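Local atomic coordinates of structural protein VP1 (Trichodysplasia spinulosa-associated polyomavirus, PDB entry 4U60), a protein that forms the pentameric building units of the polyomavirus capsid and binds sialylated glycans such as the GM1 oligosaccharide. Residues 46-51 / 257-262; 60-65 / 154-159; 108-113 / 251-256. All coordinates share one frame; numbering follows the deposited sequence.

Contact 1. Residues 46-51 / 257-262. With SIA (N-acetyl-alpha-neuraminic acid), chain G.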
loop_
_atom_site.group_PDB
_atom_site.type_symbol
_atom_site.label_atom_id
_atom_site.label_comp_id
_atom_site.label_asym_id
_atom_site.label_seq_id
_atom_site.Cartn_x
_atom_site.Cartn_y
_atom_site.Cartn_z
ATOM N N SER C 46 -3.375 5.463 -28.416
ATOM C CA SER C 46 -2.571 6.379 -29.217
ATOM C C SER C 46 -2.064 5.668 -30.471
ATOM O O SER C 46 -2.146 4.430 -30.617
ATOM C CB SER C 46 -1.381 6.884 -28.413
ATOM O OG SER C 46 -0.416 5.869 -28.253
ATOM N N GLU C 47 -1.545 6.462 -31.405
ATOM C CA GLU C 47 -0.688 5.944 -32.440
ATOM C C GLU C 47 0.596 5.443 -31.781
ATOM O O GLU C 47 0.876 5.768 -30.598
ATOM C CB GLU C 47 -0.363 7.032 -33.462
ATOM C CG GLU C 47 -1.590 7.571 -34.183
ATOM C CD GLU C 47 -2.305 6.536 -35.022
ATOM O OE1 GLU C 47 -1.645 5.661 -35.629
ATOM O OE2 GLU C 47 -3.538 6.642 -35.164
ATOM N N LYS C 48 1.383 4.681 -32.531
ATOM C CA LYS C 48 2.664 4.174 -32.011
ATOM C C LYS C 48 3.541 5.287 -31.454
ATOM O O LYS C 48 3.758 6.321 -32.103
ATOM C CB LYS C 48 3.428 3.406 -33.089
ATOM C CG LYS C 48 2.788 2.075 -33.430
ATOM C CD LYS C 48 3.429 1.406 -34.624
ATOM C CE LYS C 48 2.558 0.258 -35.123
ATOM N NZ LYS C 48 3.098 -0.343 -36.347
ATOM N N VAL C 49 4.079 5.062 -30.262
ATOM C CA VAL C 49 5.021 5.983 -29.662
ATOM C C VAL C 49 6.343 5.988 -30.429
ATOM O O VAL C 49 6.842 4.940 -30.852
ATOM C CB VAL C 49 5.242 5.603 -28.172
ATOM C CG1 VAL C 49 6.367 6.408 -27.562
ATOM C CG2 VAL C 49 3.952 5.803 -27.387
ATOM N N THR C 50 6.877 7.199 -30.649
ATOM C CA THR C 50 8.193 7.358 -31.257
ATOM C C THR C 50 9.053 8.118 -30.270
ATOM O O THR C 50 8.543 8.690 -29.290
ATOM C CB THR C 50 8.153 8.085 -32.634
ATOM O OG1 THR C 50 7.820 9.470 -32.433
ATOM C CG2 THR C 50 7.147 7.437 -33.574
ATOM N N VAL C 51 10.361 8.107 -30.504
ATOM C CA VAL C 51 11.318 8.656 -29.541
ATOM C C VAL C 51 12.283 9.598 -30.236
ATOM O O VAL C 51 12.891 9.269 -31.280
ATOM C CB VAL C 51 12.057 7.498 -28.828
ATOM C CG1 VAL C 51 13.174 8.017 -27.941
ATOM C CG2 VAL C 51 11.052 6.669 -28.049
ATOM N N ASP C 257 6.494 -6.484 -32.317
ATOM C CA ASP C 257 7.865 -6.033 -32.538
ATOM C C ASP C 257 8.382 -5.091 -31.462
ATOM O O ASP C 257 9.490 -4.597 -31.564
ATOM C CB ASP C 257 7.973 -5.358 -33.904
ATOM C CG ASP C 257 7.582 -6.282 -35.035
ATOM O OD1 ASP C 257 7.898 -7.493 -34.972
ATOM O OD2 ASP C 257 6.954 -5.791 -36.005
ATOM N N GLY C 258 7.583 -4.831 -30.433
ATOM C CA GLY C 258 8.000 -3.928 -29.365
ATOM C C GLY C 258 7.450 -2.518 -29.480
ATOM O O GLY C 258 7.635 -1.711 -28.577
ATOM N N ASP C 259 6.763 -2.229 -30.586
ATOM C CA ASP C 259 6.053 -0.950 -30.740
ATOM C C ASP C 259 4.933 -0.808 -29.706
ATOM O O ASP C 259 4.210 -1.772 -29.437
ATOM C CB ASP C 259 5.467 -0.834 -32.150
ATOM C CG ASP C 259 4.702 -2.072 -32.569
ATOM O OD1 ASP C 259 5.334 -3.136 -32.805
ATOM O OD2 ASP C 259 3.453 -1.987 -32.664
ATOM N N MET C 260 4.801 0.376 -29.120
ATOM C CA MET C 260 3.883 0.567 -27.999
ATOM C C MET C 260 2.902 1.699 -28.250
ATOM O O MET C 260 3.239 2.713 -28.892
ATOM C CB MET C 260 4.663 0.795 -26.702
ATOM C CG MET C 260 5.423 -0.451 -26.263
ATOM S SD MET C 260 6.652 -0.256 -24.949
ATOM C CE MET C 260 5.581 0.096 -23.562
ATOM N N GLN C 261 1.701 1.541 -27.704
ATOM C CA GLN C 261 0.619 2.524 -27.802
ATOM C C GLN C 261 -0.008 2.735 -26.433
ATOM O O GLN C 261 -0.277 1.761 -25.722
ATOM C CB GLN C 261 -0.475 1.991 -28.719
ATOM C CG GLN C 261 -0.081 1.823 -30.167
ATOM C CD GLN C 261 -1.118 1.010 -30.895
ATOM O OE1 GLN C 261 -1.057 -0.230 -30.908
ATOM N NE2 GLN C 261 -2.100 1.687 -31.482
ATOM N N TYR C 262 -0.286 3.983 -26.070
ATOM C CA TYR C 262 -1.091 4.258 -24.896
ATOM C C TYR C 262 -2.465 3.634 -25.032
ATOM O O TYR C 262 -3.019 3.598 -26.117
ATOM C CB TYR C 262 -1.338 5.749 -24.720
ATOM C CG TYR C 262 -0.210 6.583 -24.221
ATOM C CD1 TYR C 262 0.012 6.722 -22.870
ATOM C CD2 TYR C 262 0.640 7.241 -25.099
ATOM C CE1 TYR C 262 1.025 7.535 -22.382
ATOM C CE2 TYR C 262 1.675 8.028 -24.628
ATOM C CZ TYR C 262 1.861 8.188 -23.270
ATOM O OH TYR C 262 2.849 8.986 -22.754
HETATM C C1 SIA G . 8.844 9.471 -37.530
HETATM C C2 SIA G . 10.055 10.388 -37.421
HETATM C C3 SIA G . 9.606 11.819 -37.104
HETATM C C4 SIA G . 9.196 12.056 -35.644
HETATM C C5 SIA G . 10.181 11.434 -34.665
HETATM C C6 SIA G . 10.469 9.986 -35.064
HETATM C C7 SIA G . 11.474 9.257 -34.172
HETATM C C8 SIA G . 11.823 7.861 -34.712
HETATM C C9 SIA G . 12.368 6.896 -33.645
HETATM C C10 SIA G . 10.045 12.349 -32.374
HETATM C C11 SIA G . 9.442 12.219 -30.992
HETATM N N5 SIA G . 9.671 11.444 -33.285
HETATM O O1A SIA G . 7.783 9.909 -38.051
HETATM O O1B SIA G . 8.904 8.281 -37.127
HETATM O O4 SIA G . 9.121 13.496 -35.485
HETATM O O6 SIA G . 10.975 9.955 -36.419
HETATM O O7 SIA G . 12.653 10.033 -34.014
HETATM O O8 SIA G . 10.663 7.266 -35.276
HETATM O O9 SIA G . 11.301 6.391 -32.808
HETATM O O10 SIA G . 10.802 13.266 -32.641
HETATM O O HOH W 1 6.858 2.430 -29.498
#
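Ser46 meets Tyr262 with its hydroxyl at the edge of the tyrosine ring, in the plane of the ring. Ser46 OG lies 3.6 Å from Tyr262 CD2. The same oxygen accepts from Tyr262 N at 2.9 Å and gives its proton to Glu47 O. Its torsion (chi1 73°) places it between the backbone N and the carbonyl carbon of Ser46. Ser46 N in turn bonds to Tyr262 O. Gln261 reaches across with an extended chain. Its NE2 donates to Ser46 O at 2.9 Å, nearly in line with the C=O bond, and Ser46 O lies close to the plane of the glutamine amide. In this jelly-roll coat protein, the loop after strand 12-29 is thereby pinned to the start of strand 260-279. Further along, Val49 N bonds to Met260 O at 2.8 Å, almost straight at 176°. Val49 CG2 approaches the Tyr262 ring obliquely, 4.2 Å from CE2. A water joins Val49 O to Met260 N. Lys48 and Asp259 cross at a slant. Lys48 NZ is 4.0 Å from Asp259 OD2, beyond a salt bridge, while Lys48 CE comes closer to the same oxygen. The loop then runs into the glycan pocket. Thr50 OG1 takes the N-H of sialic acid N5 at 2.8 Å (177°). Val51 N gives to sialic acid O9 at 3.0 Å, and sialic acid O7 gives to Val51 O.

Contact 2. Residues 60-65 / 154-159. With SIA (N-acetyl-alpha-neuraminic acid), chain G.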
loop_
_atom_site.group_PDB
_atom_site.type_symbol
_atom_site.label_atom_id
_atom_site.label_comp_id
_atom_site.label_asym_id
_atom_site.label_seq_id
_atom_site.Cartn_x
_atom_site.Cartn_y
_atom_site.Cartn_z
ATOM N N PRO C 60 6.737 14.955 -31.576
ATOM C CA PRO C 60 5.852 13.790 -31.584
ATOM C C PRO C 60 5.033 13.686 -32.847
ATOM O O PRO C 60 4.629 14.701 -33.425
ATOM C CB PRO C 60 4.946 14.006 -30.352
ATOM C CG PRO C 60 5.157 15.432 -29.948
ATOM C CD PRO C 60 6.514 15.819 -30.397
ATOM N N THR C 61 4.819 12.457 -33.310
ATOM C CA THR C 61 3.997 12.249 -34.480
ATOM C C THR C 61 2.549 12.598 -34.147
ATOM O O THR C 61 2.125 12.626 -32.969
ATOM C CB THR C 61 4.079 10.794 -34.964
ATOM O OG1 THR C 61 3.665 9.908 -33.919
ATOM C CG2 THR C 61 5.514 10.452 -35.382
ATOM N N SER C 62 1.785 12.860 -35.199
ATOM C CA SER C 62 0.376 13.139 -35.028
ATOM C C SER C 62 -0.330 11.927 -34.447
ATOM O O SER C 62 -0.220 10.815 -34.975
ATOM C CB SER C 62 -0.278 13.511 -36.353
ATOM O OG SER C 62 -1.609 13.941 -36.118
ATOM N N GLY C 63 -1.025 12.147 -33.339
ATOM C CA GLY C 63 -1.811 11.094 -32.715
ATOM C C GLY C 63 -1.108 10.239 -31.692
ATOM O O GLY C 63 -1.717 9.307 -31.180
ATOM N N GLU C 64 0.161 10.498 -31.379
ATOM C CA GLU C 64 0.832 9.679 -30.376
ATOM C C GLU C 64 0.758 10.243 -28.962
ATOM O O GLU C 64 1.336 9.657 -28.055
ATOM C CB GLU C 64 2.293 9.390 -30.744
ATOM C CG GLU C 64 3.300 10.522 -30.565
ATOM C CD GLU C 64 4.714 10.003 -30.704
ATOM O OE1 GLU C 64 5.272 10.106 -31.832
ATOM O OE2 GLU C 64 5.230 9.448 -29.704
ATOM N N ILE C 65 0.080 11.370 -28.762
ATOM C CA ILE C 65 0.070 11.925 -27.431
ATOM C C ILE C 65 -1.354 12.091 -26.864
ATOM O O ILE C 65 -2.259 12.590 -27.523
ATOM C CB ILE C 65 0.922 13.179 -27.253
ATOM C CG1 ILE C 65 0.269 14.278 -28.006
ATOM C CG2 ILE C 65 2.422 12.984 -27.587
ATOM C CD1 ILE C 65 -0.582 15.078 -27.072
ATOM N N SER C 154 4.129 20.721 -33.965
ATOM C CA SER C 154 3.621 21.111 -35.289
ATOM C C SER C 154 3.209 19.967 -36.230
ATOM O O SER C 154 2.671 20.245 -37.311
ATOM C CB SER C 154 4.613 22.036 -35.985
ATOM O OG SER C 154 5.787 21.356 -36.352
ATOM N N ALA C 155 3.443 18.709 -35.858
ATOM C CA ALA C 155 2.896 17.610 -36.656
ATOM C C ALA C 155 1.359 17.545 -36.542
ATOM O O ALA C 155 0.703 16.885 -37.346
ATOM C CB ALA C 155 3.527 16.287 -36.245
ATOM N N ASN C 156 0.790 18.207 -35.535
ATOM C CA ASN C 156 -0.656 18.196 -35.321
ATOM C C ASN C 156 -1.132 19.580 -34.917
ATOM O O ASN C 156 -1.090 19.938 -33.744
ATOM C CB ASN C 156 -1.081 17.140 -34.278
ATOM C CG ASN C 156 -2.594 17.042 -34.128
ATOM O OD1 ASN C 156 -3.352 17.760 -34.807
ATOM N ND2 ASN C 156 -3.047 16.157 -33.247
ATOM N N ASP C 157 -1.600 20.356 -35.893
ATOM C CA ASP C 157 -2.034 21.721 -35.604
ATOM C C ASP C 157 -3.406 21.790 -34.908
ATOM O O ASP C 157 -3.890 22.884 -34.620
ATOM C CB ASP C 157 -2.025 22.597 -36.876
ATOM C CG ASP C 157 -3.006 22.132 -37.940
ATOM O OD1 ASP C 157 -3.977 21.406 -37.650
ATOM O OD2 ASP C 157 -2.825 22.508 -39.116
ATOM N N LYS C 158 -4.035 20.654 -34.630
ATOM C CA LYS C 158 -5.276 20.661 -33.866
ATOM C C LYS C 158 -5.032 20.651 -32.360
ATOM O O LYS C 158 -5.970 20.797 -31.578
ATOM C CB LYS C 158 -6.147 19.479 -34.255
ATOM C CG LYS C 158 -6.626 19.510 -35.690
ATOM C CD LYS C 158 -7.552 18.326 -35.930
ATOM N N LEU C 159 -3.788 20.475 -31.944
ATOM C CA LEU C 159 -3.458 20.559 -30.524
ATOM C C LEU C 159 -3.473 22.022 -30.105
ATOM O O LEU C 159 -3.262 22.898 -30.936
ATOM C CB LEU C 159 -2.093 19.952 -30.237
ATOM C CG LEU C 159 -1.907 18.483 -30.604
ATOM C CD1 LEU C 159 -0.481 18.031 -30.378
ATOM C CD2 LEU C 159 -2.877 17.602 -29.825
HETATM C C1 SIA G . 8.844 9.471 -37.530
HETATM C C2 SIA G . 10.055 10.388 -37.421
HETATM C C3 SIA G . 9.606 11.819 -37.104
HETATM C C4 SIA G . 9.196 12.056 -35.644
HETATM C C5 SIA G . 10.181 11.434 -34.665
HETATM C C6 SIA G . 10.469 9.986 -35.064
HETATM C C7 SIA G . 11.474 9.257 -34.172
HETATM C C8 SIA G . 11.823 7.861 -34.712
HETATM C C9 SIA G . 12.368 6.896 -33.645
HETATM C C10 SIA G . 10.045 12.349 -32.374
HETATM C C11 SIA G . 9.442 12.219 -30.992
HETATM N N5 SIA G . 9.671 11.444 -33.285
HETATM O O1A SIA G . 7.783 9.909 -38.051
HETATM O O1B SIA G . 8.904 8.281 -37.127
HETATM O O4 SIA G . 9.121 13.496 -35.485
HETATM O O6 SIA G . 10.975 9.955 -36.419
HETATM O O7 SIA G . 12.653 10.033 -34.014
HETATM O O8 SIA G . 10.663 7.266 -35.276
HETATM O O9 SIA G . 11.301 6.391 -32.808
HETATM O O10 SIA G . 10.802 13.266 -32.641
HETATM O O HOH W 2 4.512 17.372 -33.432
HETATM O O HOH W 3 -2.439 15.659 -38.179
HETATM O O HOH W 4 -1.061 14.640 -31.885
#
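Ser62 sits over one face of the Asn156 amide, with Ser62 OG 3.8 Å from Asn156 CG. The opposite face is met by the asparagine's own segment. There Lys158 N bonds to Asn156 OD1 at 3.0 Å, from 46° above the carbonyl plane. This is an Asx turn, and it lies within the type I turn from Asn156 to Leu159. At the nitrogen end of the amide, Asn156 ND2 donates to a water 2.8 Å away, which also accepts from Gly63 N. The amide is therefore held at both ends.

The second flat group is the Glu64 carboxylate. Thr61 N (2.8 Å) and Thr61 OG1 (2.6 Å) reach Glu64 OE1 from opposite faces of its plane, both on the anti side. With its hydroxyl between the backbone N and the carbonyl carbon (chi1 58°), Thr61 can bring both OG1 and its own N to the one oxygen. Thr61 to Glu64 form a type II turn. Thr50 OG1 also bonds to Glu64 OE1.

Elsewhere the two loops of the jelly roll touch lightly. Ala155 CB points at Pro60 O, 3.4 Å away, and a water joins Pro60 O to Ala155 N. Ile65 CD1 lies 4.4 Å from Leu159 CD2. His109 of a neighbouring subunit packs on Pro60, Glu64 and Ile65. The methyl of Thr61 faces the sialic acid, with Thr61 CG2 3.5 Å from its O1A.

The direct hydrogen bonds lie within each loop, and the two loops are joined through water. Three donors on Glu64 OE1 would be consistent with an ionised carboxylate. Its bonds would hold Thr50 OG1 where it accepts from sialic acid N5, and hold Thr61 with its methyl toward the sugar.

Contact 3. Residues 108-113 / 251-256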
loop_
_atom_site.group_PDB
_atom_site.type_symbol
_atom_site.label_atom_id
_atom_site.label_comp_id
_atom_site.label_asym_id
_atom_site.label_seq_id
_atom_site.Cartn_x
_atom_site.Cartn_y
_atom_site.Cartn_z
ATOM N N VAL C 108 -5.077 -11.414 -22.657
ATOM C CA VAL C 108 -3.681 -11.723 -22.937
ATOM C C VAL C 108 -3.537 -12.570 -24.201
ATOM O O VAL C 108 -2.540 -13.260 -24.377
ATOM C CB VAL C 108 -2.996 -12.405 -21.726
ATOM C CG1 VAL C 108 -2.867 -11.434 -20.582
ATOM C CG2 VAL C 108 -3.752 -13.638 -21.285
ATOM N N HIS C 109 -4.536 -12.485 -25.089
ATOM C CA HIS C 109 -4.474 -13.172 -26.388
ATOM C C HIS C 109 -4.420 -12.210 -27.587
ATOM O O HIS C 109 -4.489 -12.652 -28.742
ATOM C CB HIS C 109 -5.625 -14.179 -26.538
ATOM C CG HIS C 109 -6.981 -13.562 -26.428
ATOM N ND1 HIS C 109 -7.559 -12.822 -27.442
ATOM C CD2 HIS C 109 -7.860 -13.555 -25.403
ATOM C CE1 HIS C 109 -8.728 -12.362 -27.021
ATOM N NE2 HIS C 109 -8.943 -12.818 -25.801
ATOM N N MET C 110 -4.295 -10.910 -27.318
ATOM C CA MET C 110 -4.178 -9.936 -28.402
ATOM C C MET C 110 -2.819 -10.091 -29.065
ATOM O O MET C 110 -1.912 -10.712 -28.507
ATOM C CB MET C 110 -4.386 -8.512 -27.875
ATOM C CG MET C 110 -5.831 -8.278 -27.491
ATOM S SD MET C 110 -6.192 -6.562 -27.090
ATOM C CE MET C 110 -5.248 -6.334 -25.611
ATOM N N ALA C 111 -2.680 -9.525 -30.260
ATOM C CA ALA C 111 -1.423 -9.596 -31.012
ATOM C C ALA C 111 -0.375 -8.688 -30.393
ATOM O O ALA C 111 -0.250 -7.511 -30.740
ATOM C CB ALA C 111 -1.638 -9.237 -32.465
ATOM N N THR C 112 0.375 -9.272 -29.474
ATOM C CA THR C 112 1.308 -8.553 -28.628
ATOM C C THR C 112 2.589 -9.367 -28.495
ATOM O O THR C 112 2.641 -10.548 -28.861
ATOM C CB THR C 112 0.723 -8.374 -27.222
ATOM O OG1 THR C 112 0.336 -9.649 -26.701
ATOM C CG2 THR C 112 -0.481 -7.451 -27.242
ATOM N N LYS C 113 3.623 -8.732 -27.963
ATOM C CA LYS C 113 4.780 -9.464 -27.479
ATOM C C LYS C 113 4.284 -10.444 -26.411
ATOM O O LYS C 113 3.250 -10.215 -25.773
ATOM C CB LYS C 113 5.782 -8.484 -26.885
ATOM C CG LYS C 113 7.101 -9.093 -26.457
ATOM C CD LYS C 113 8.140 -8.003 -26.189
ATOM C CE LYS C 113 8.803 -7.539 -27.449
ATOM N NZ LYS C 113 9.636 -8.636 -28.017
ATOM N N GLY C 251 -2.098 2.143 -19.250
ATOM C CA GLY C 251 -0.845 1.503 -19.610
ATOM C C GLY C 251 -0.587 1.563 -21.105
ATOM O O GLY C 251 -1.188 2.377 -21.842
ATOM N N PHE C 252 0.303 0.687 -21.542
ATOM C CA PHE C 252 0.683 0.534 -22.958
ATOM C C PHE C 252 0.372 -0.864 -23.449
ATOM O O PHE C 252 0.587 -1.864 -22.752
ATOM C CB PHE C 252 2.179 0.802 -23.138
ATOM C CG PHE C 252 2.565 2.221 -22.846
ATOM C CD1 PHE C 252 2.394 3.211 -23.793
ATOM C CD2 PHE C 252 3.073 2.579 -21.606
ATOM C CE1 PHE C 252 2.731 4.523 -23.525
ATOM C CE2 PHE C 252 3.395 3.901 -21.327
ATOM C CZ PHE C 252 3.223 4.865 -22.294
ATOM N N LEU C 253 -0.080 -0.932 -24.700
ATOM C CA LEU C 253 -0.160 -2.166 -25.445
ATOM C C LEU C 253 1.165 -2.367 -26.167
ATOM O O LEU C 253 1.640 -1.457 -26.838
ATOM C CB LEU C 253 -1.278 -2.081 -26.466
ATOM C CG LEU C 253 -1.533 -3.349 -27.276
ATOM C CD1 LEU C 253 -2.292 -4.369 -26.455
ATOM C CD2 LEU C 253 -2.297 -3.011 -28.547
ATOM N N VAL C 254 1.776 -3.516 -25.975
ATOM C CA VAL C 254 3.083 -3.823 -26.555
ATOM C C VAL C 254 2.916 -4.746 -27.743
ATOM O O VAL C 254 2.655 -5.938 -27.598
ATOM C CB VAL C 254 4.032 -4.475 -25.509
ATOM C CG1 VAL C 254 5.410 -4.710 -26.104
ATOM C CG2 VAL C 254 4.087 -3.630 -24.229
ATOM N N GLY C 255 3.108 -4.196 -28.938
ATOM C CA GLY C 255 3.001 -4.978 -30.142
ATOM C C GLY C 255 4.093 -6.004 -30.302
ATOM O O GLY C 255 5.107 -5.988 -29.617
ATOM N N LYS C 256 3.882 -6.890 -31.257
ATOM C CA LYS C 256 4.781 -7.998 -31.529
ATOM C C LYS C 256 6.240 -7.592 -31.631
ATOM O O LYS C 256 7.117 -8.263 -31.093
ATOM C CB LYS C 256 4.387 -8.641 -32.853
ATOM C CG LYS C 256 3.016 -9.287 -32.847
ATOM C CD LYS C 256 3.134 -10.773 -32.687
ATOM C CE LYS C 256 1.771 -11.412 -32.526
ATOM N NZ LYS C 256 1.998 -12.824 -32.148
HETATM O O HOH W 5 1.309 -6.557 -32.786
HETATM O O HOH W 6 3.806 -12.803 -29.886
#
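Leu253 receives two side chains on one methyl. Met110 CE lies 3.6 Å from Leu253 CD1, and Thr112 CG2 lies 3.7 Å from the same atom. Leu253 is near the end of strand 241-254 of the jelly roll. The partner segment belongs to the long loop between strands 86-99 and 129-136. Met110 and Leu253 cross at a slant; the bend of the methionine at chi3 (-67°) turns CE toward Leu253 CD1. Thr112 crosses the leucine at about a right angle. The backbones also close up here. Lys113 N bonds to Val254 O at 3.0 Å (153°), and Thr112 CB lies 3.1 Å from that oxygen. Lys113 CB rests on Val254 CG1. At the other end of the loop segment, His109 bonds to Asp58 and Glu189 of a neighbouring subunit.

The other side is wetter and looser. Ala111, the centre of an inverse gamma turn, is linked by a water from its O to Lys256 N. Lys256 starts away from the loop but bends at chi2 (-101°). Its CE then passes 4.0 Å from Ala111 CB. At the tip of Lys256, NZ gives to a second water at 2.9 Å, and this water donates to Thr112 O at 2.7 Å.

Contacts 1 and 2 share the loop between strands 12-29 and 69-74, and both touch the same sialic acid. Their centres are 14 Å apart. Glu64 OE1 lies 2.7 Å from Thr50 OG1, and Gly63 O lies 2.9 Å from Glu47 N, so the 60-65 turn backs the pocket residues of 46-51. Contacts 1 and 3 sit on neighbouring strands, with centres 11 Å apart. Leu253 N and Gln261 O join them at 2.9 Å, and Phe252 meets Tyr262. Contacts 2 and 3 do not touch within the chain; their nearest atoms are about 7 Å apart. Pocket residue His109 of contact 3 bonds to pocket residue Asp58 of a neighbouring subunit, so the site lies between subunits.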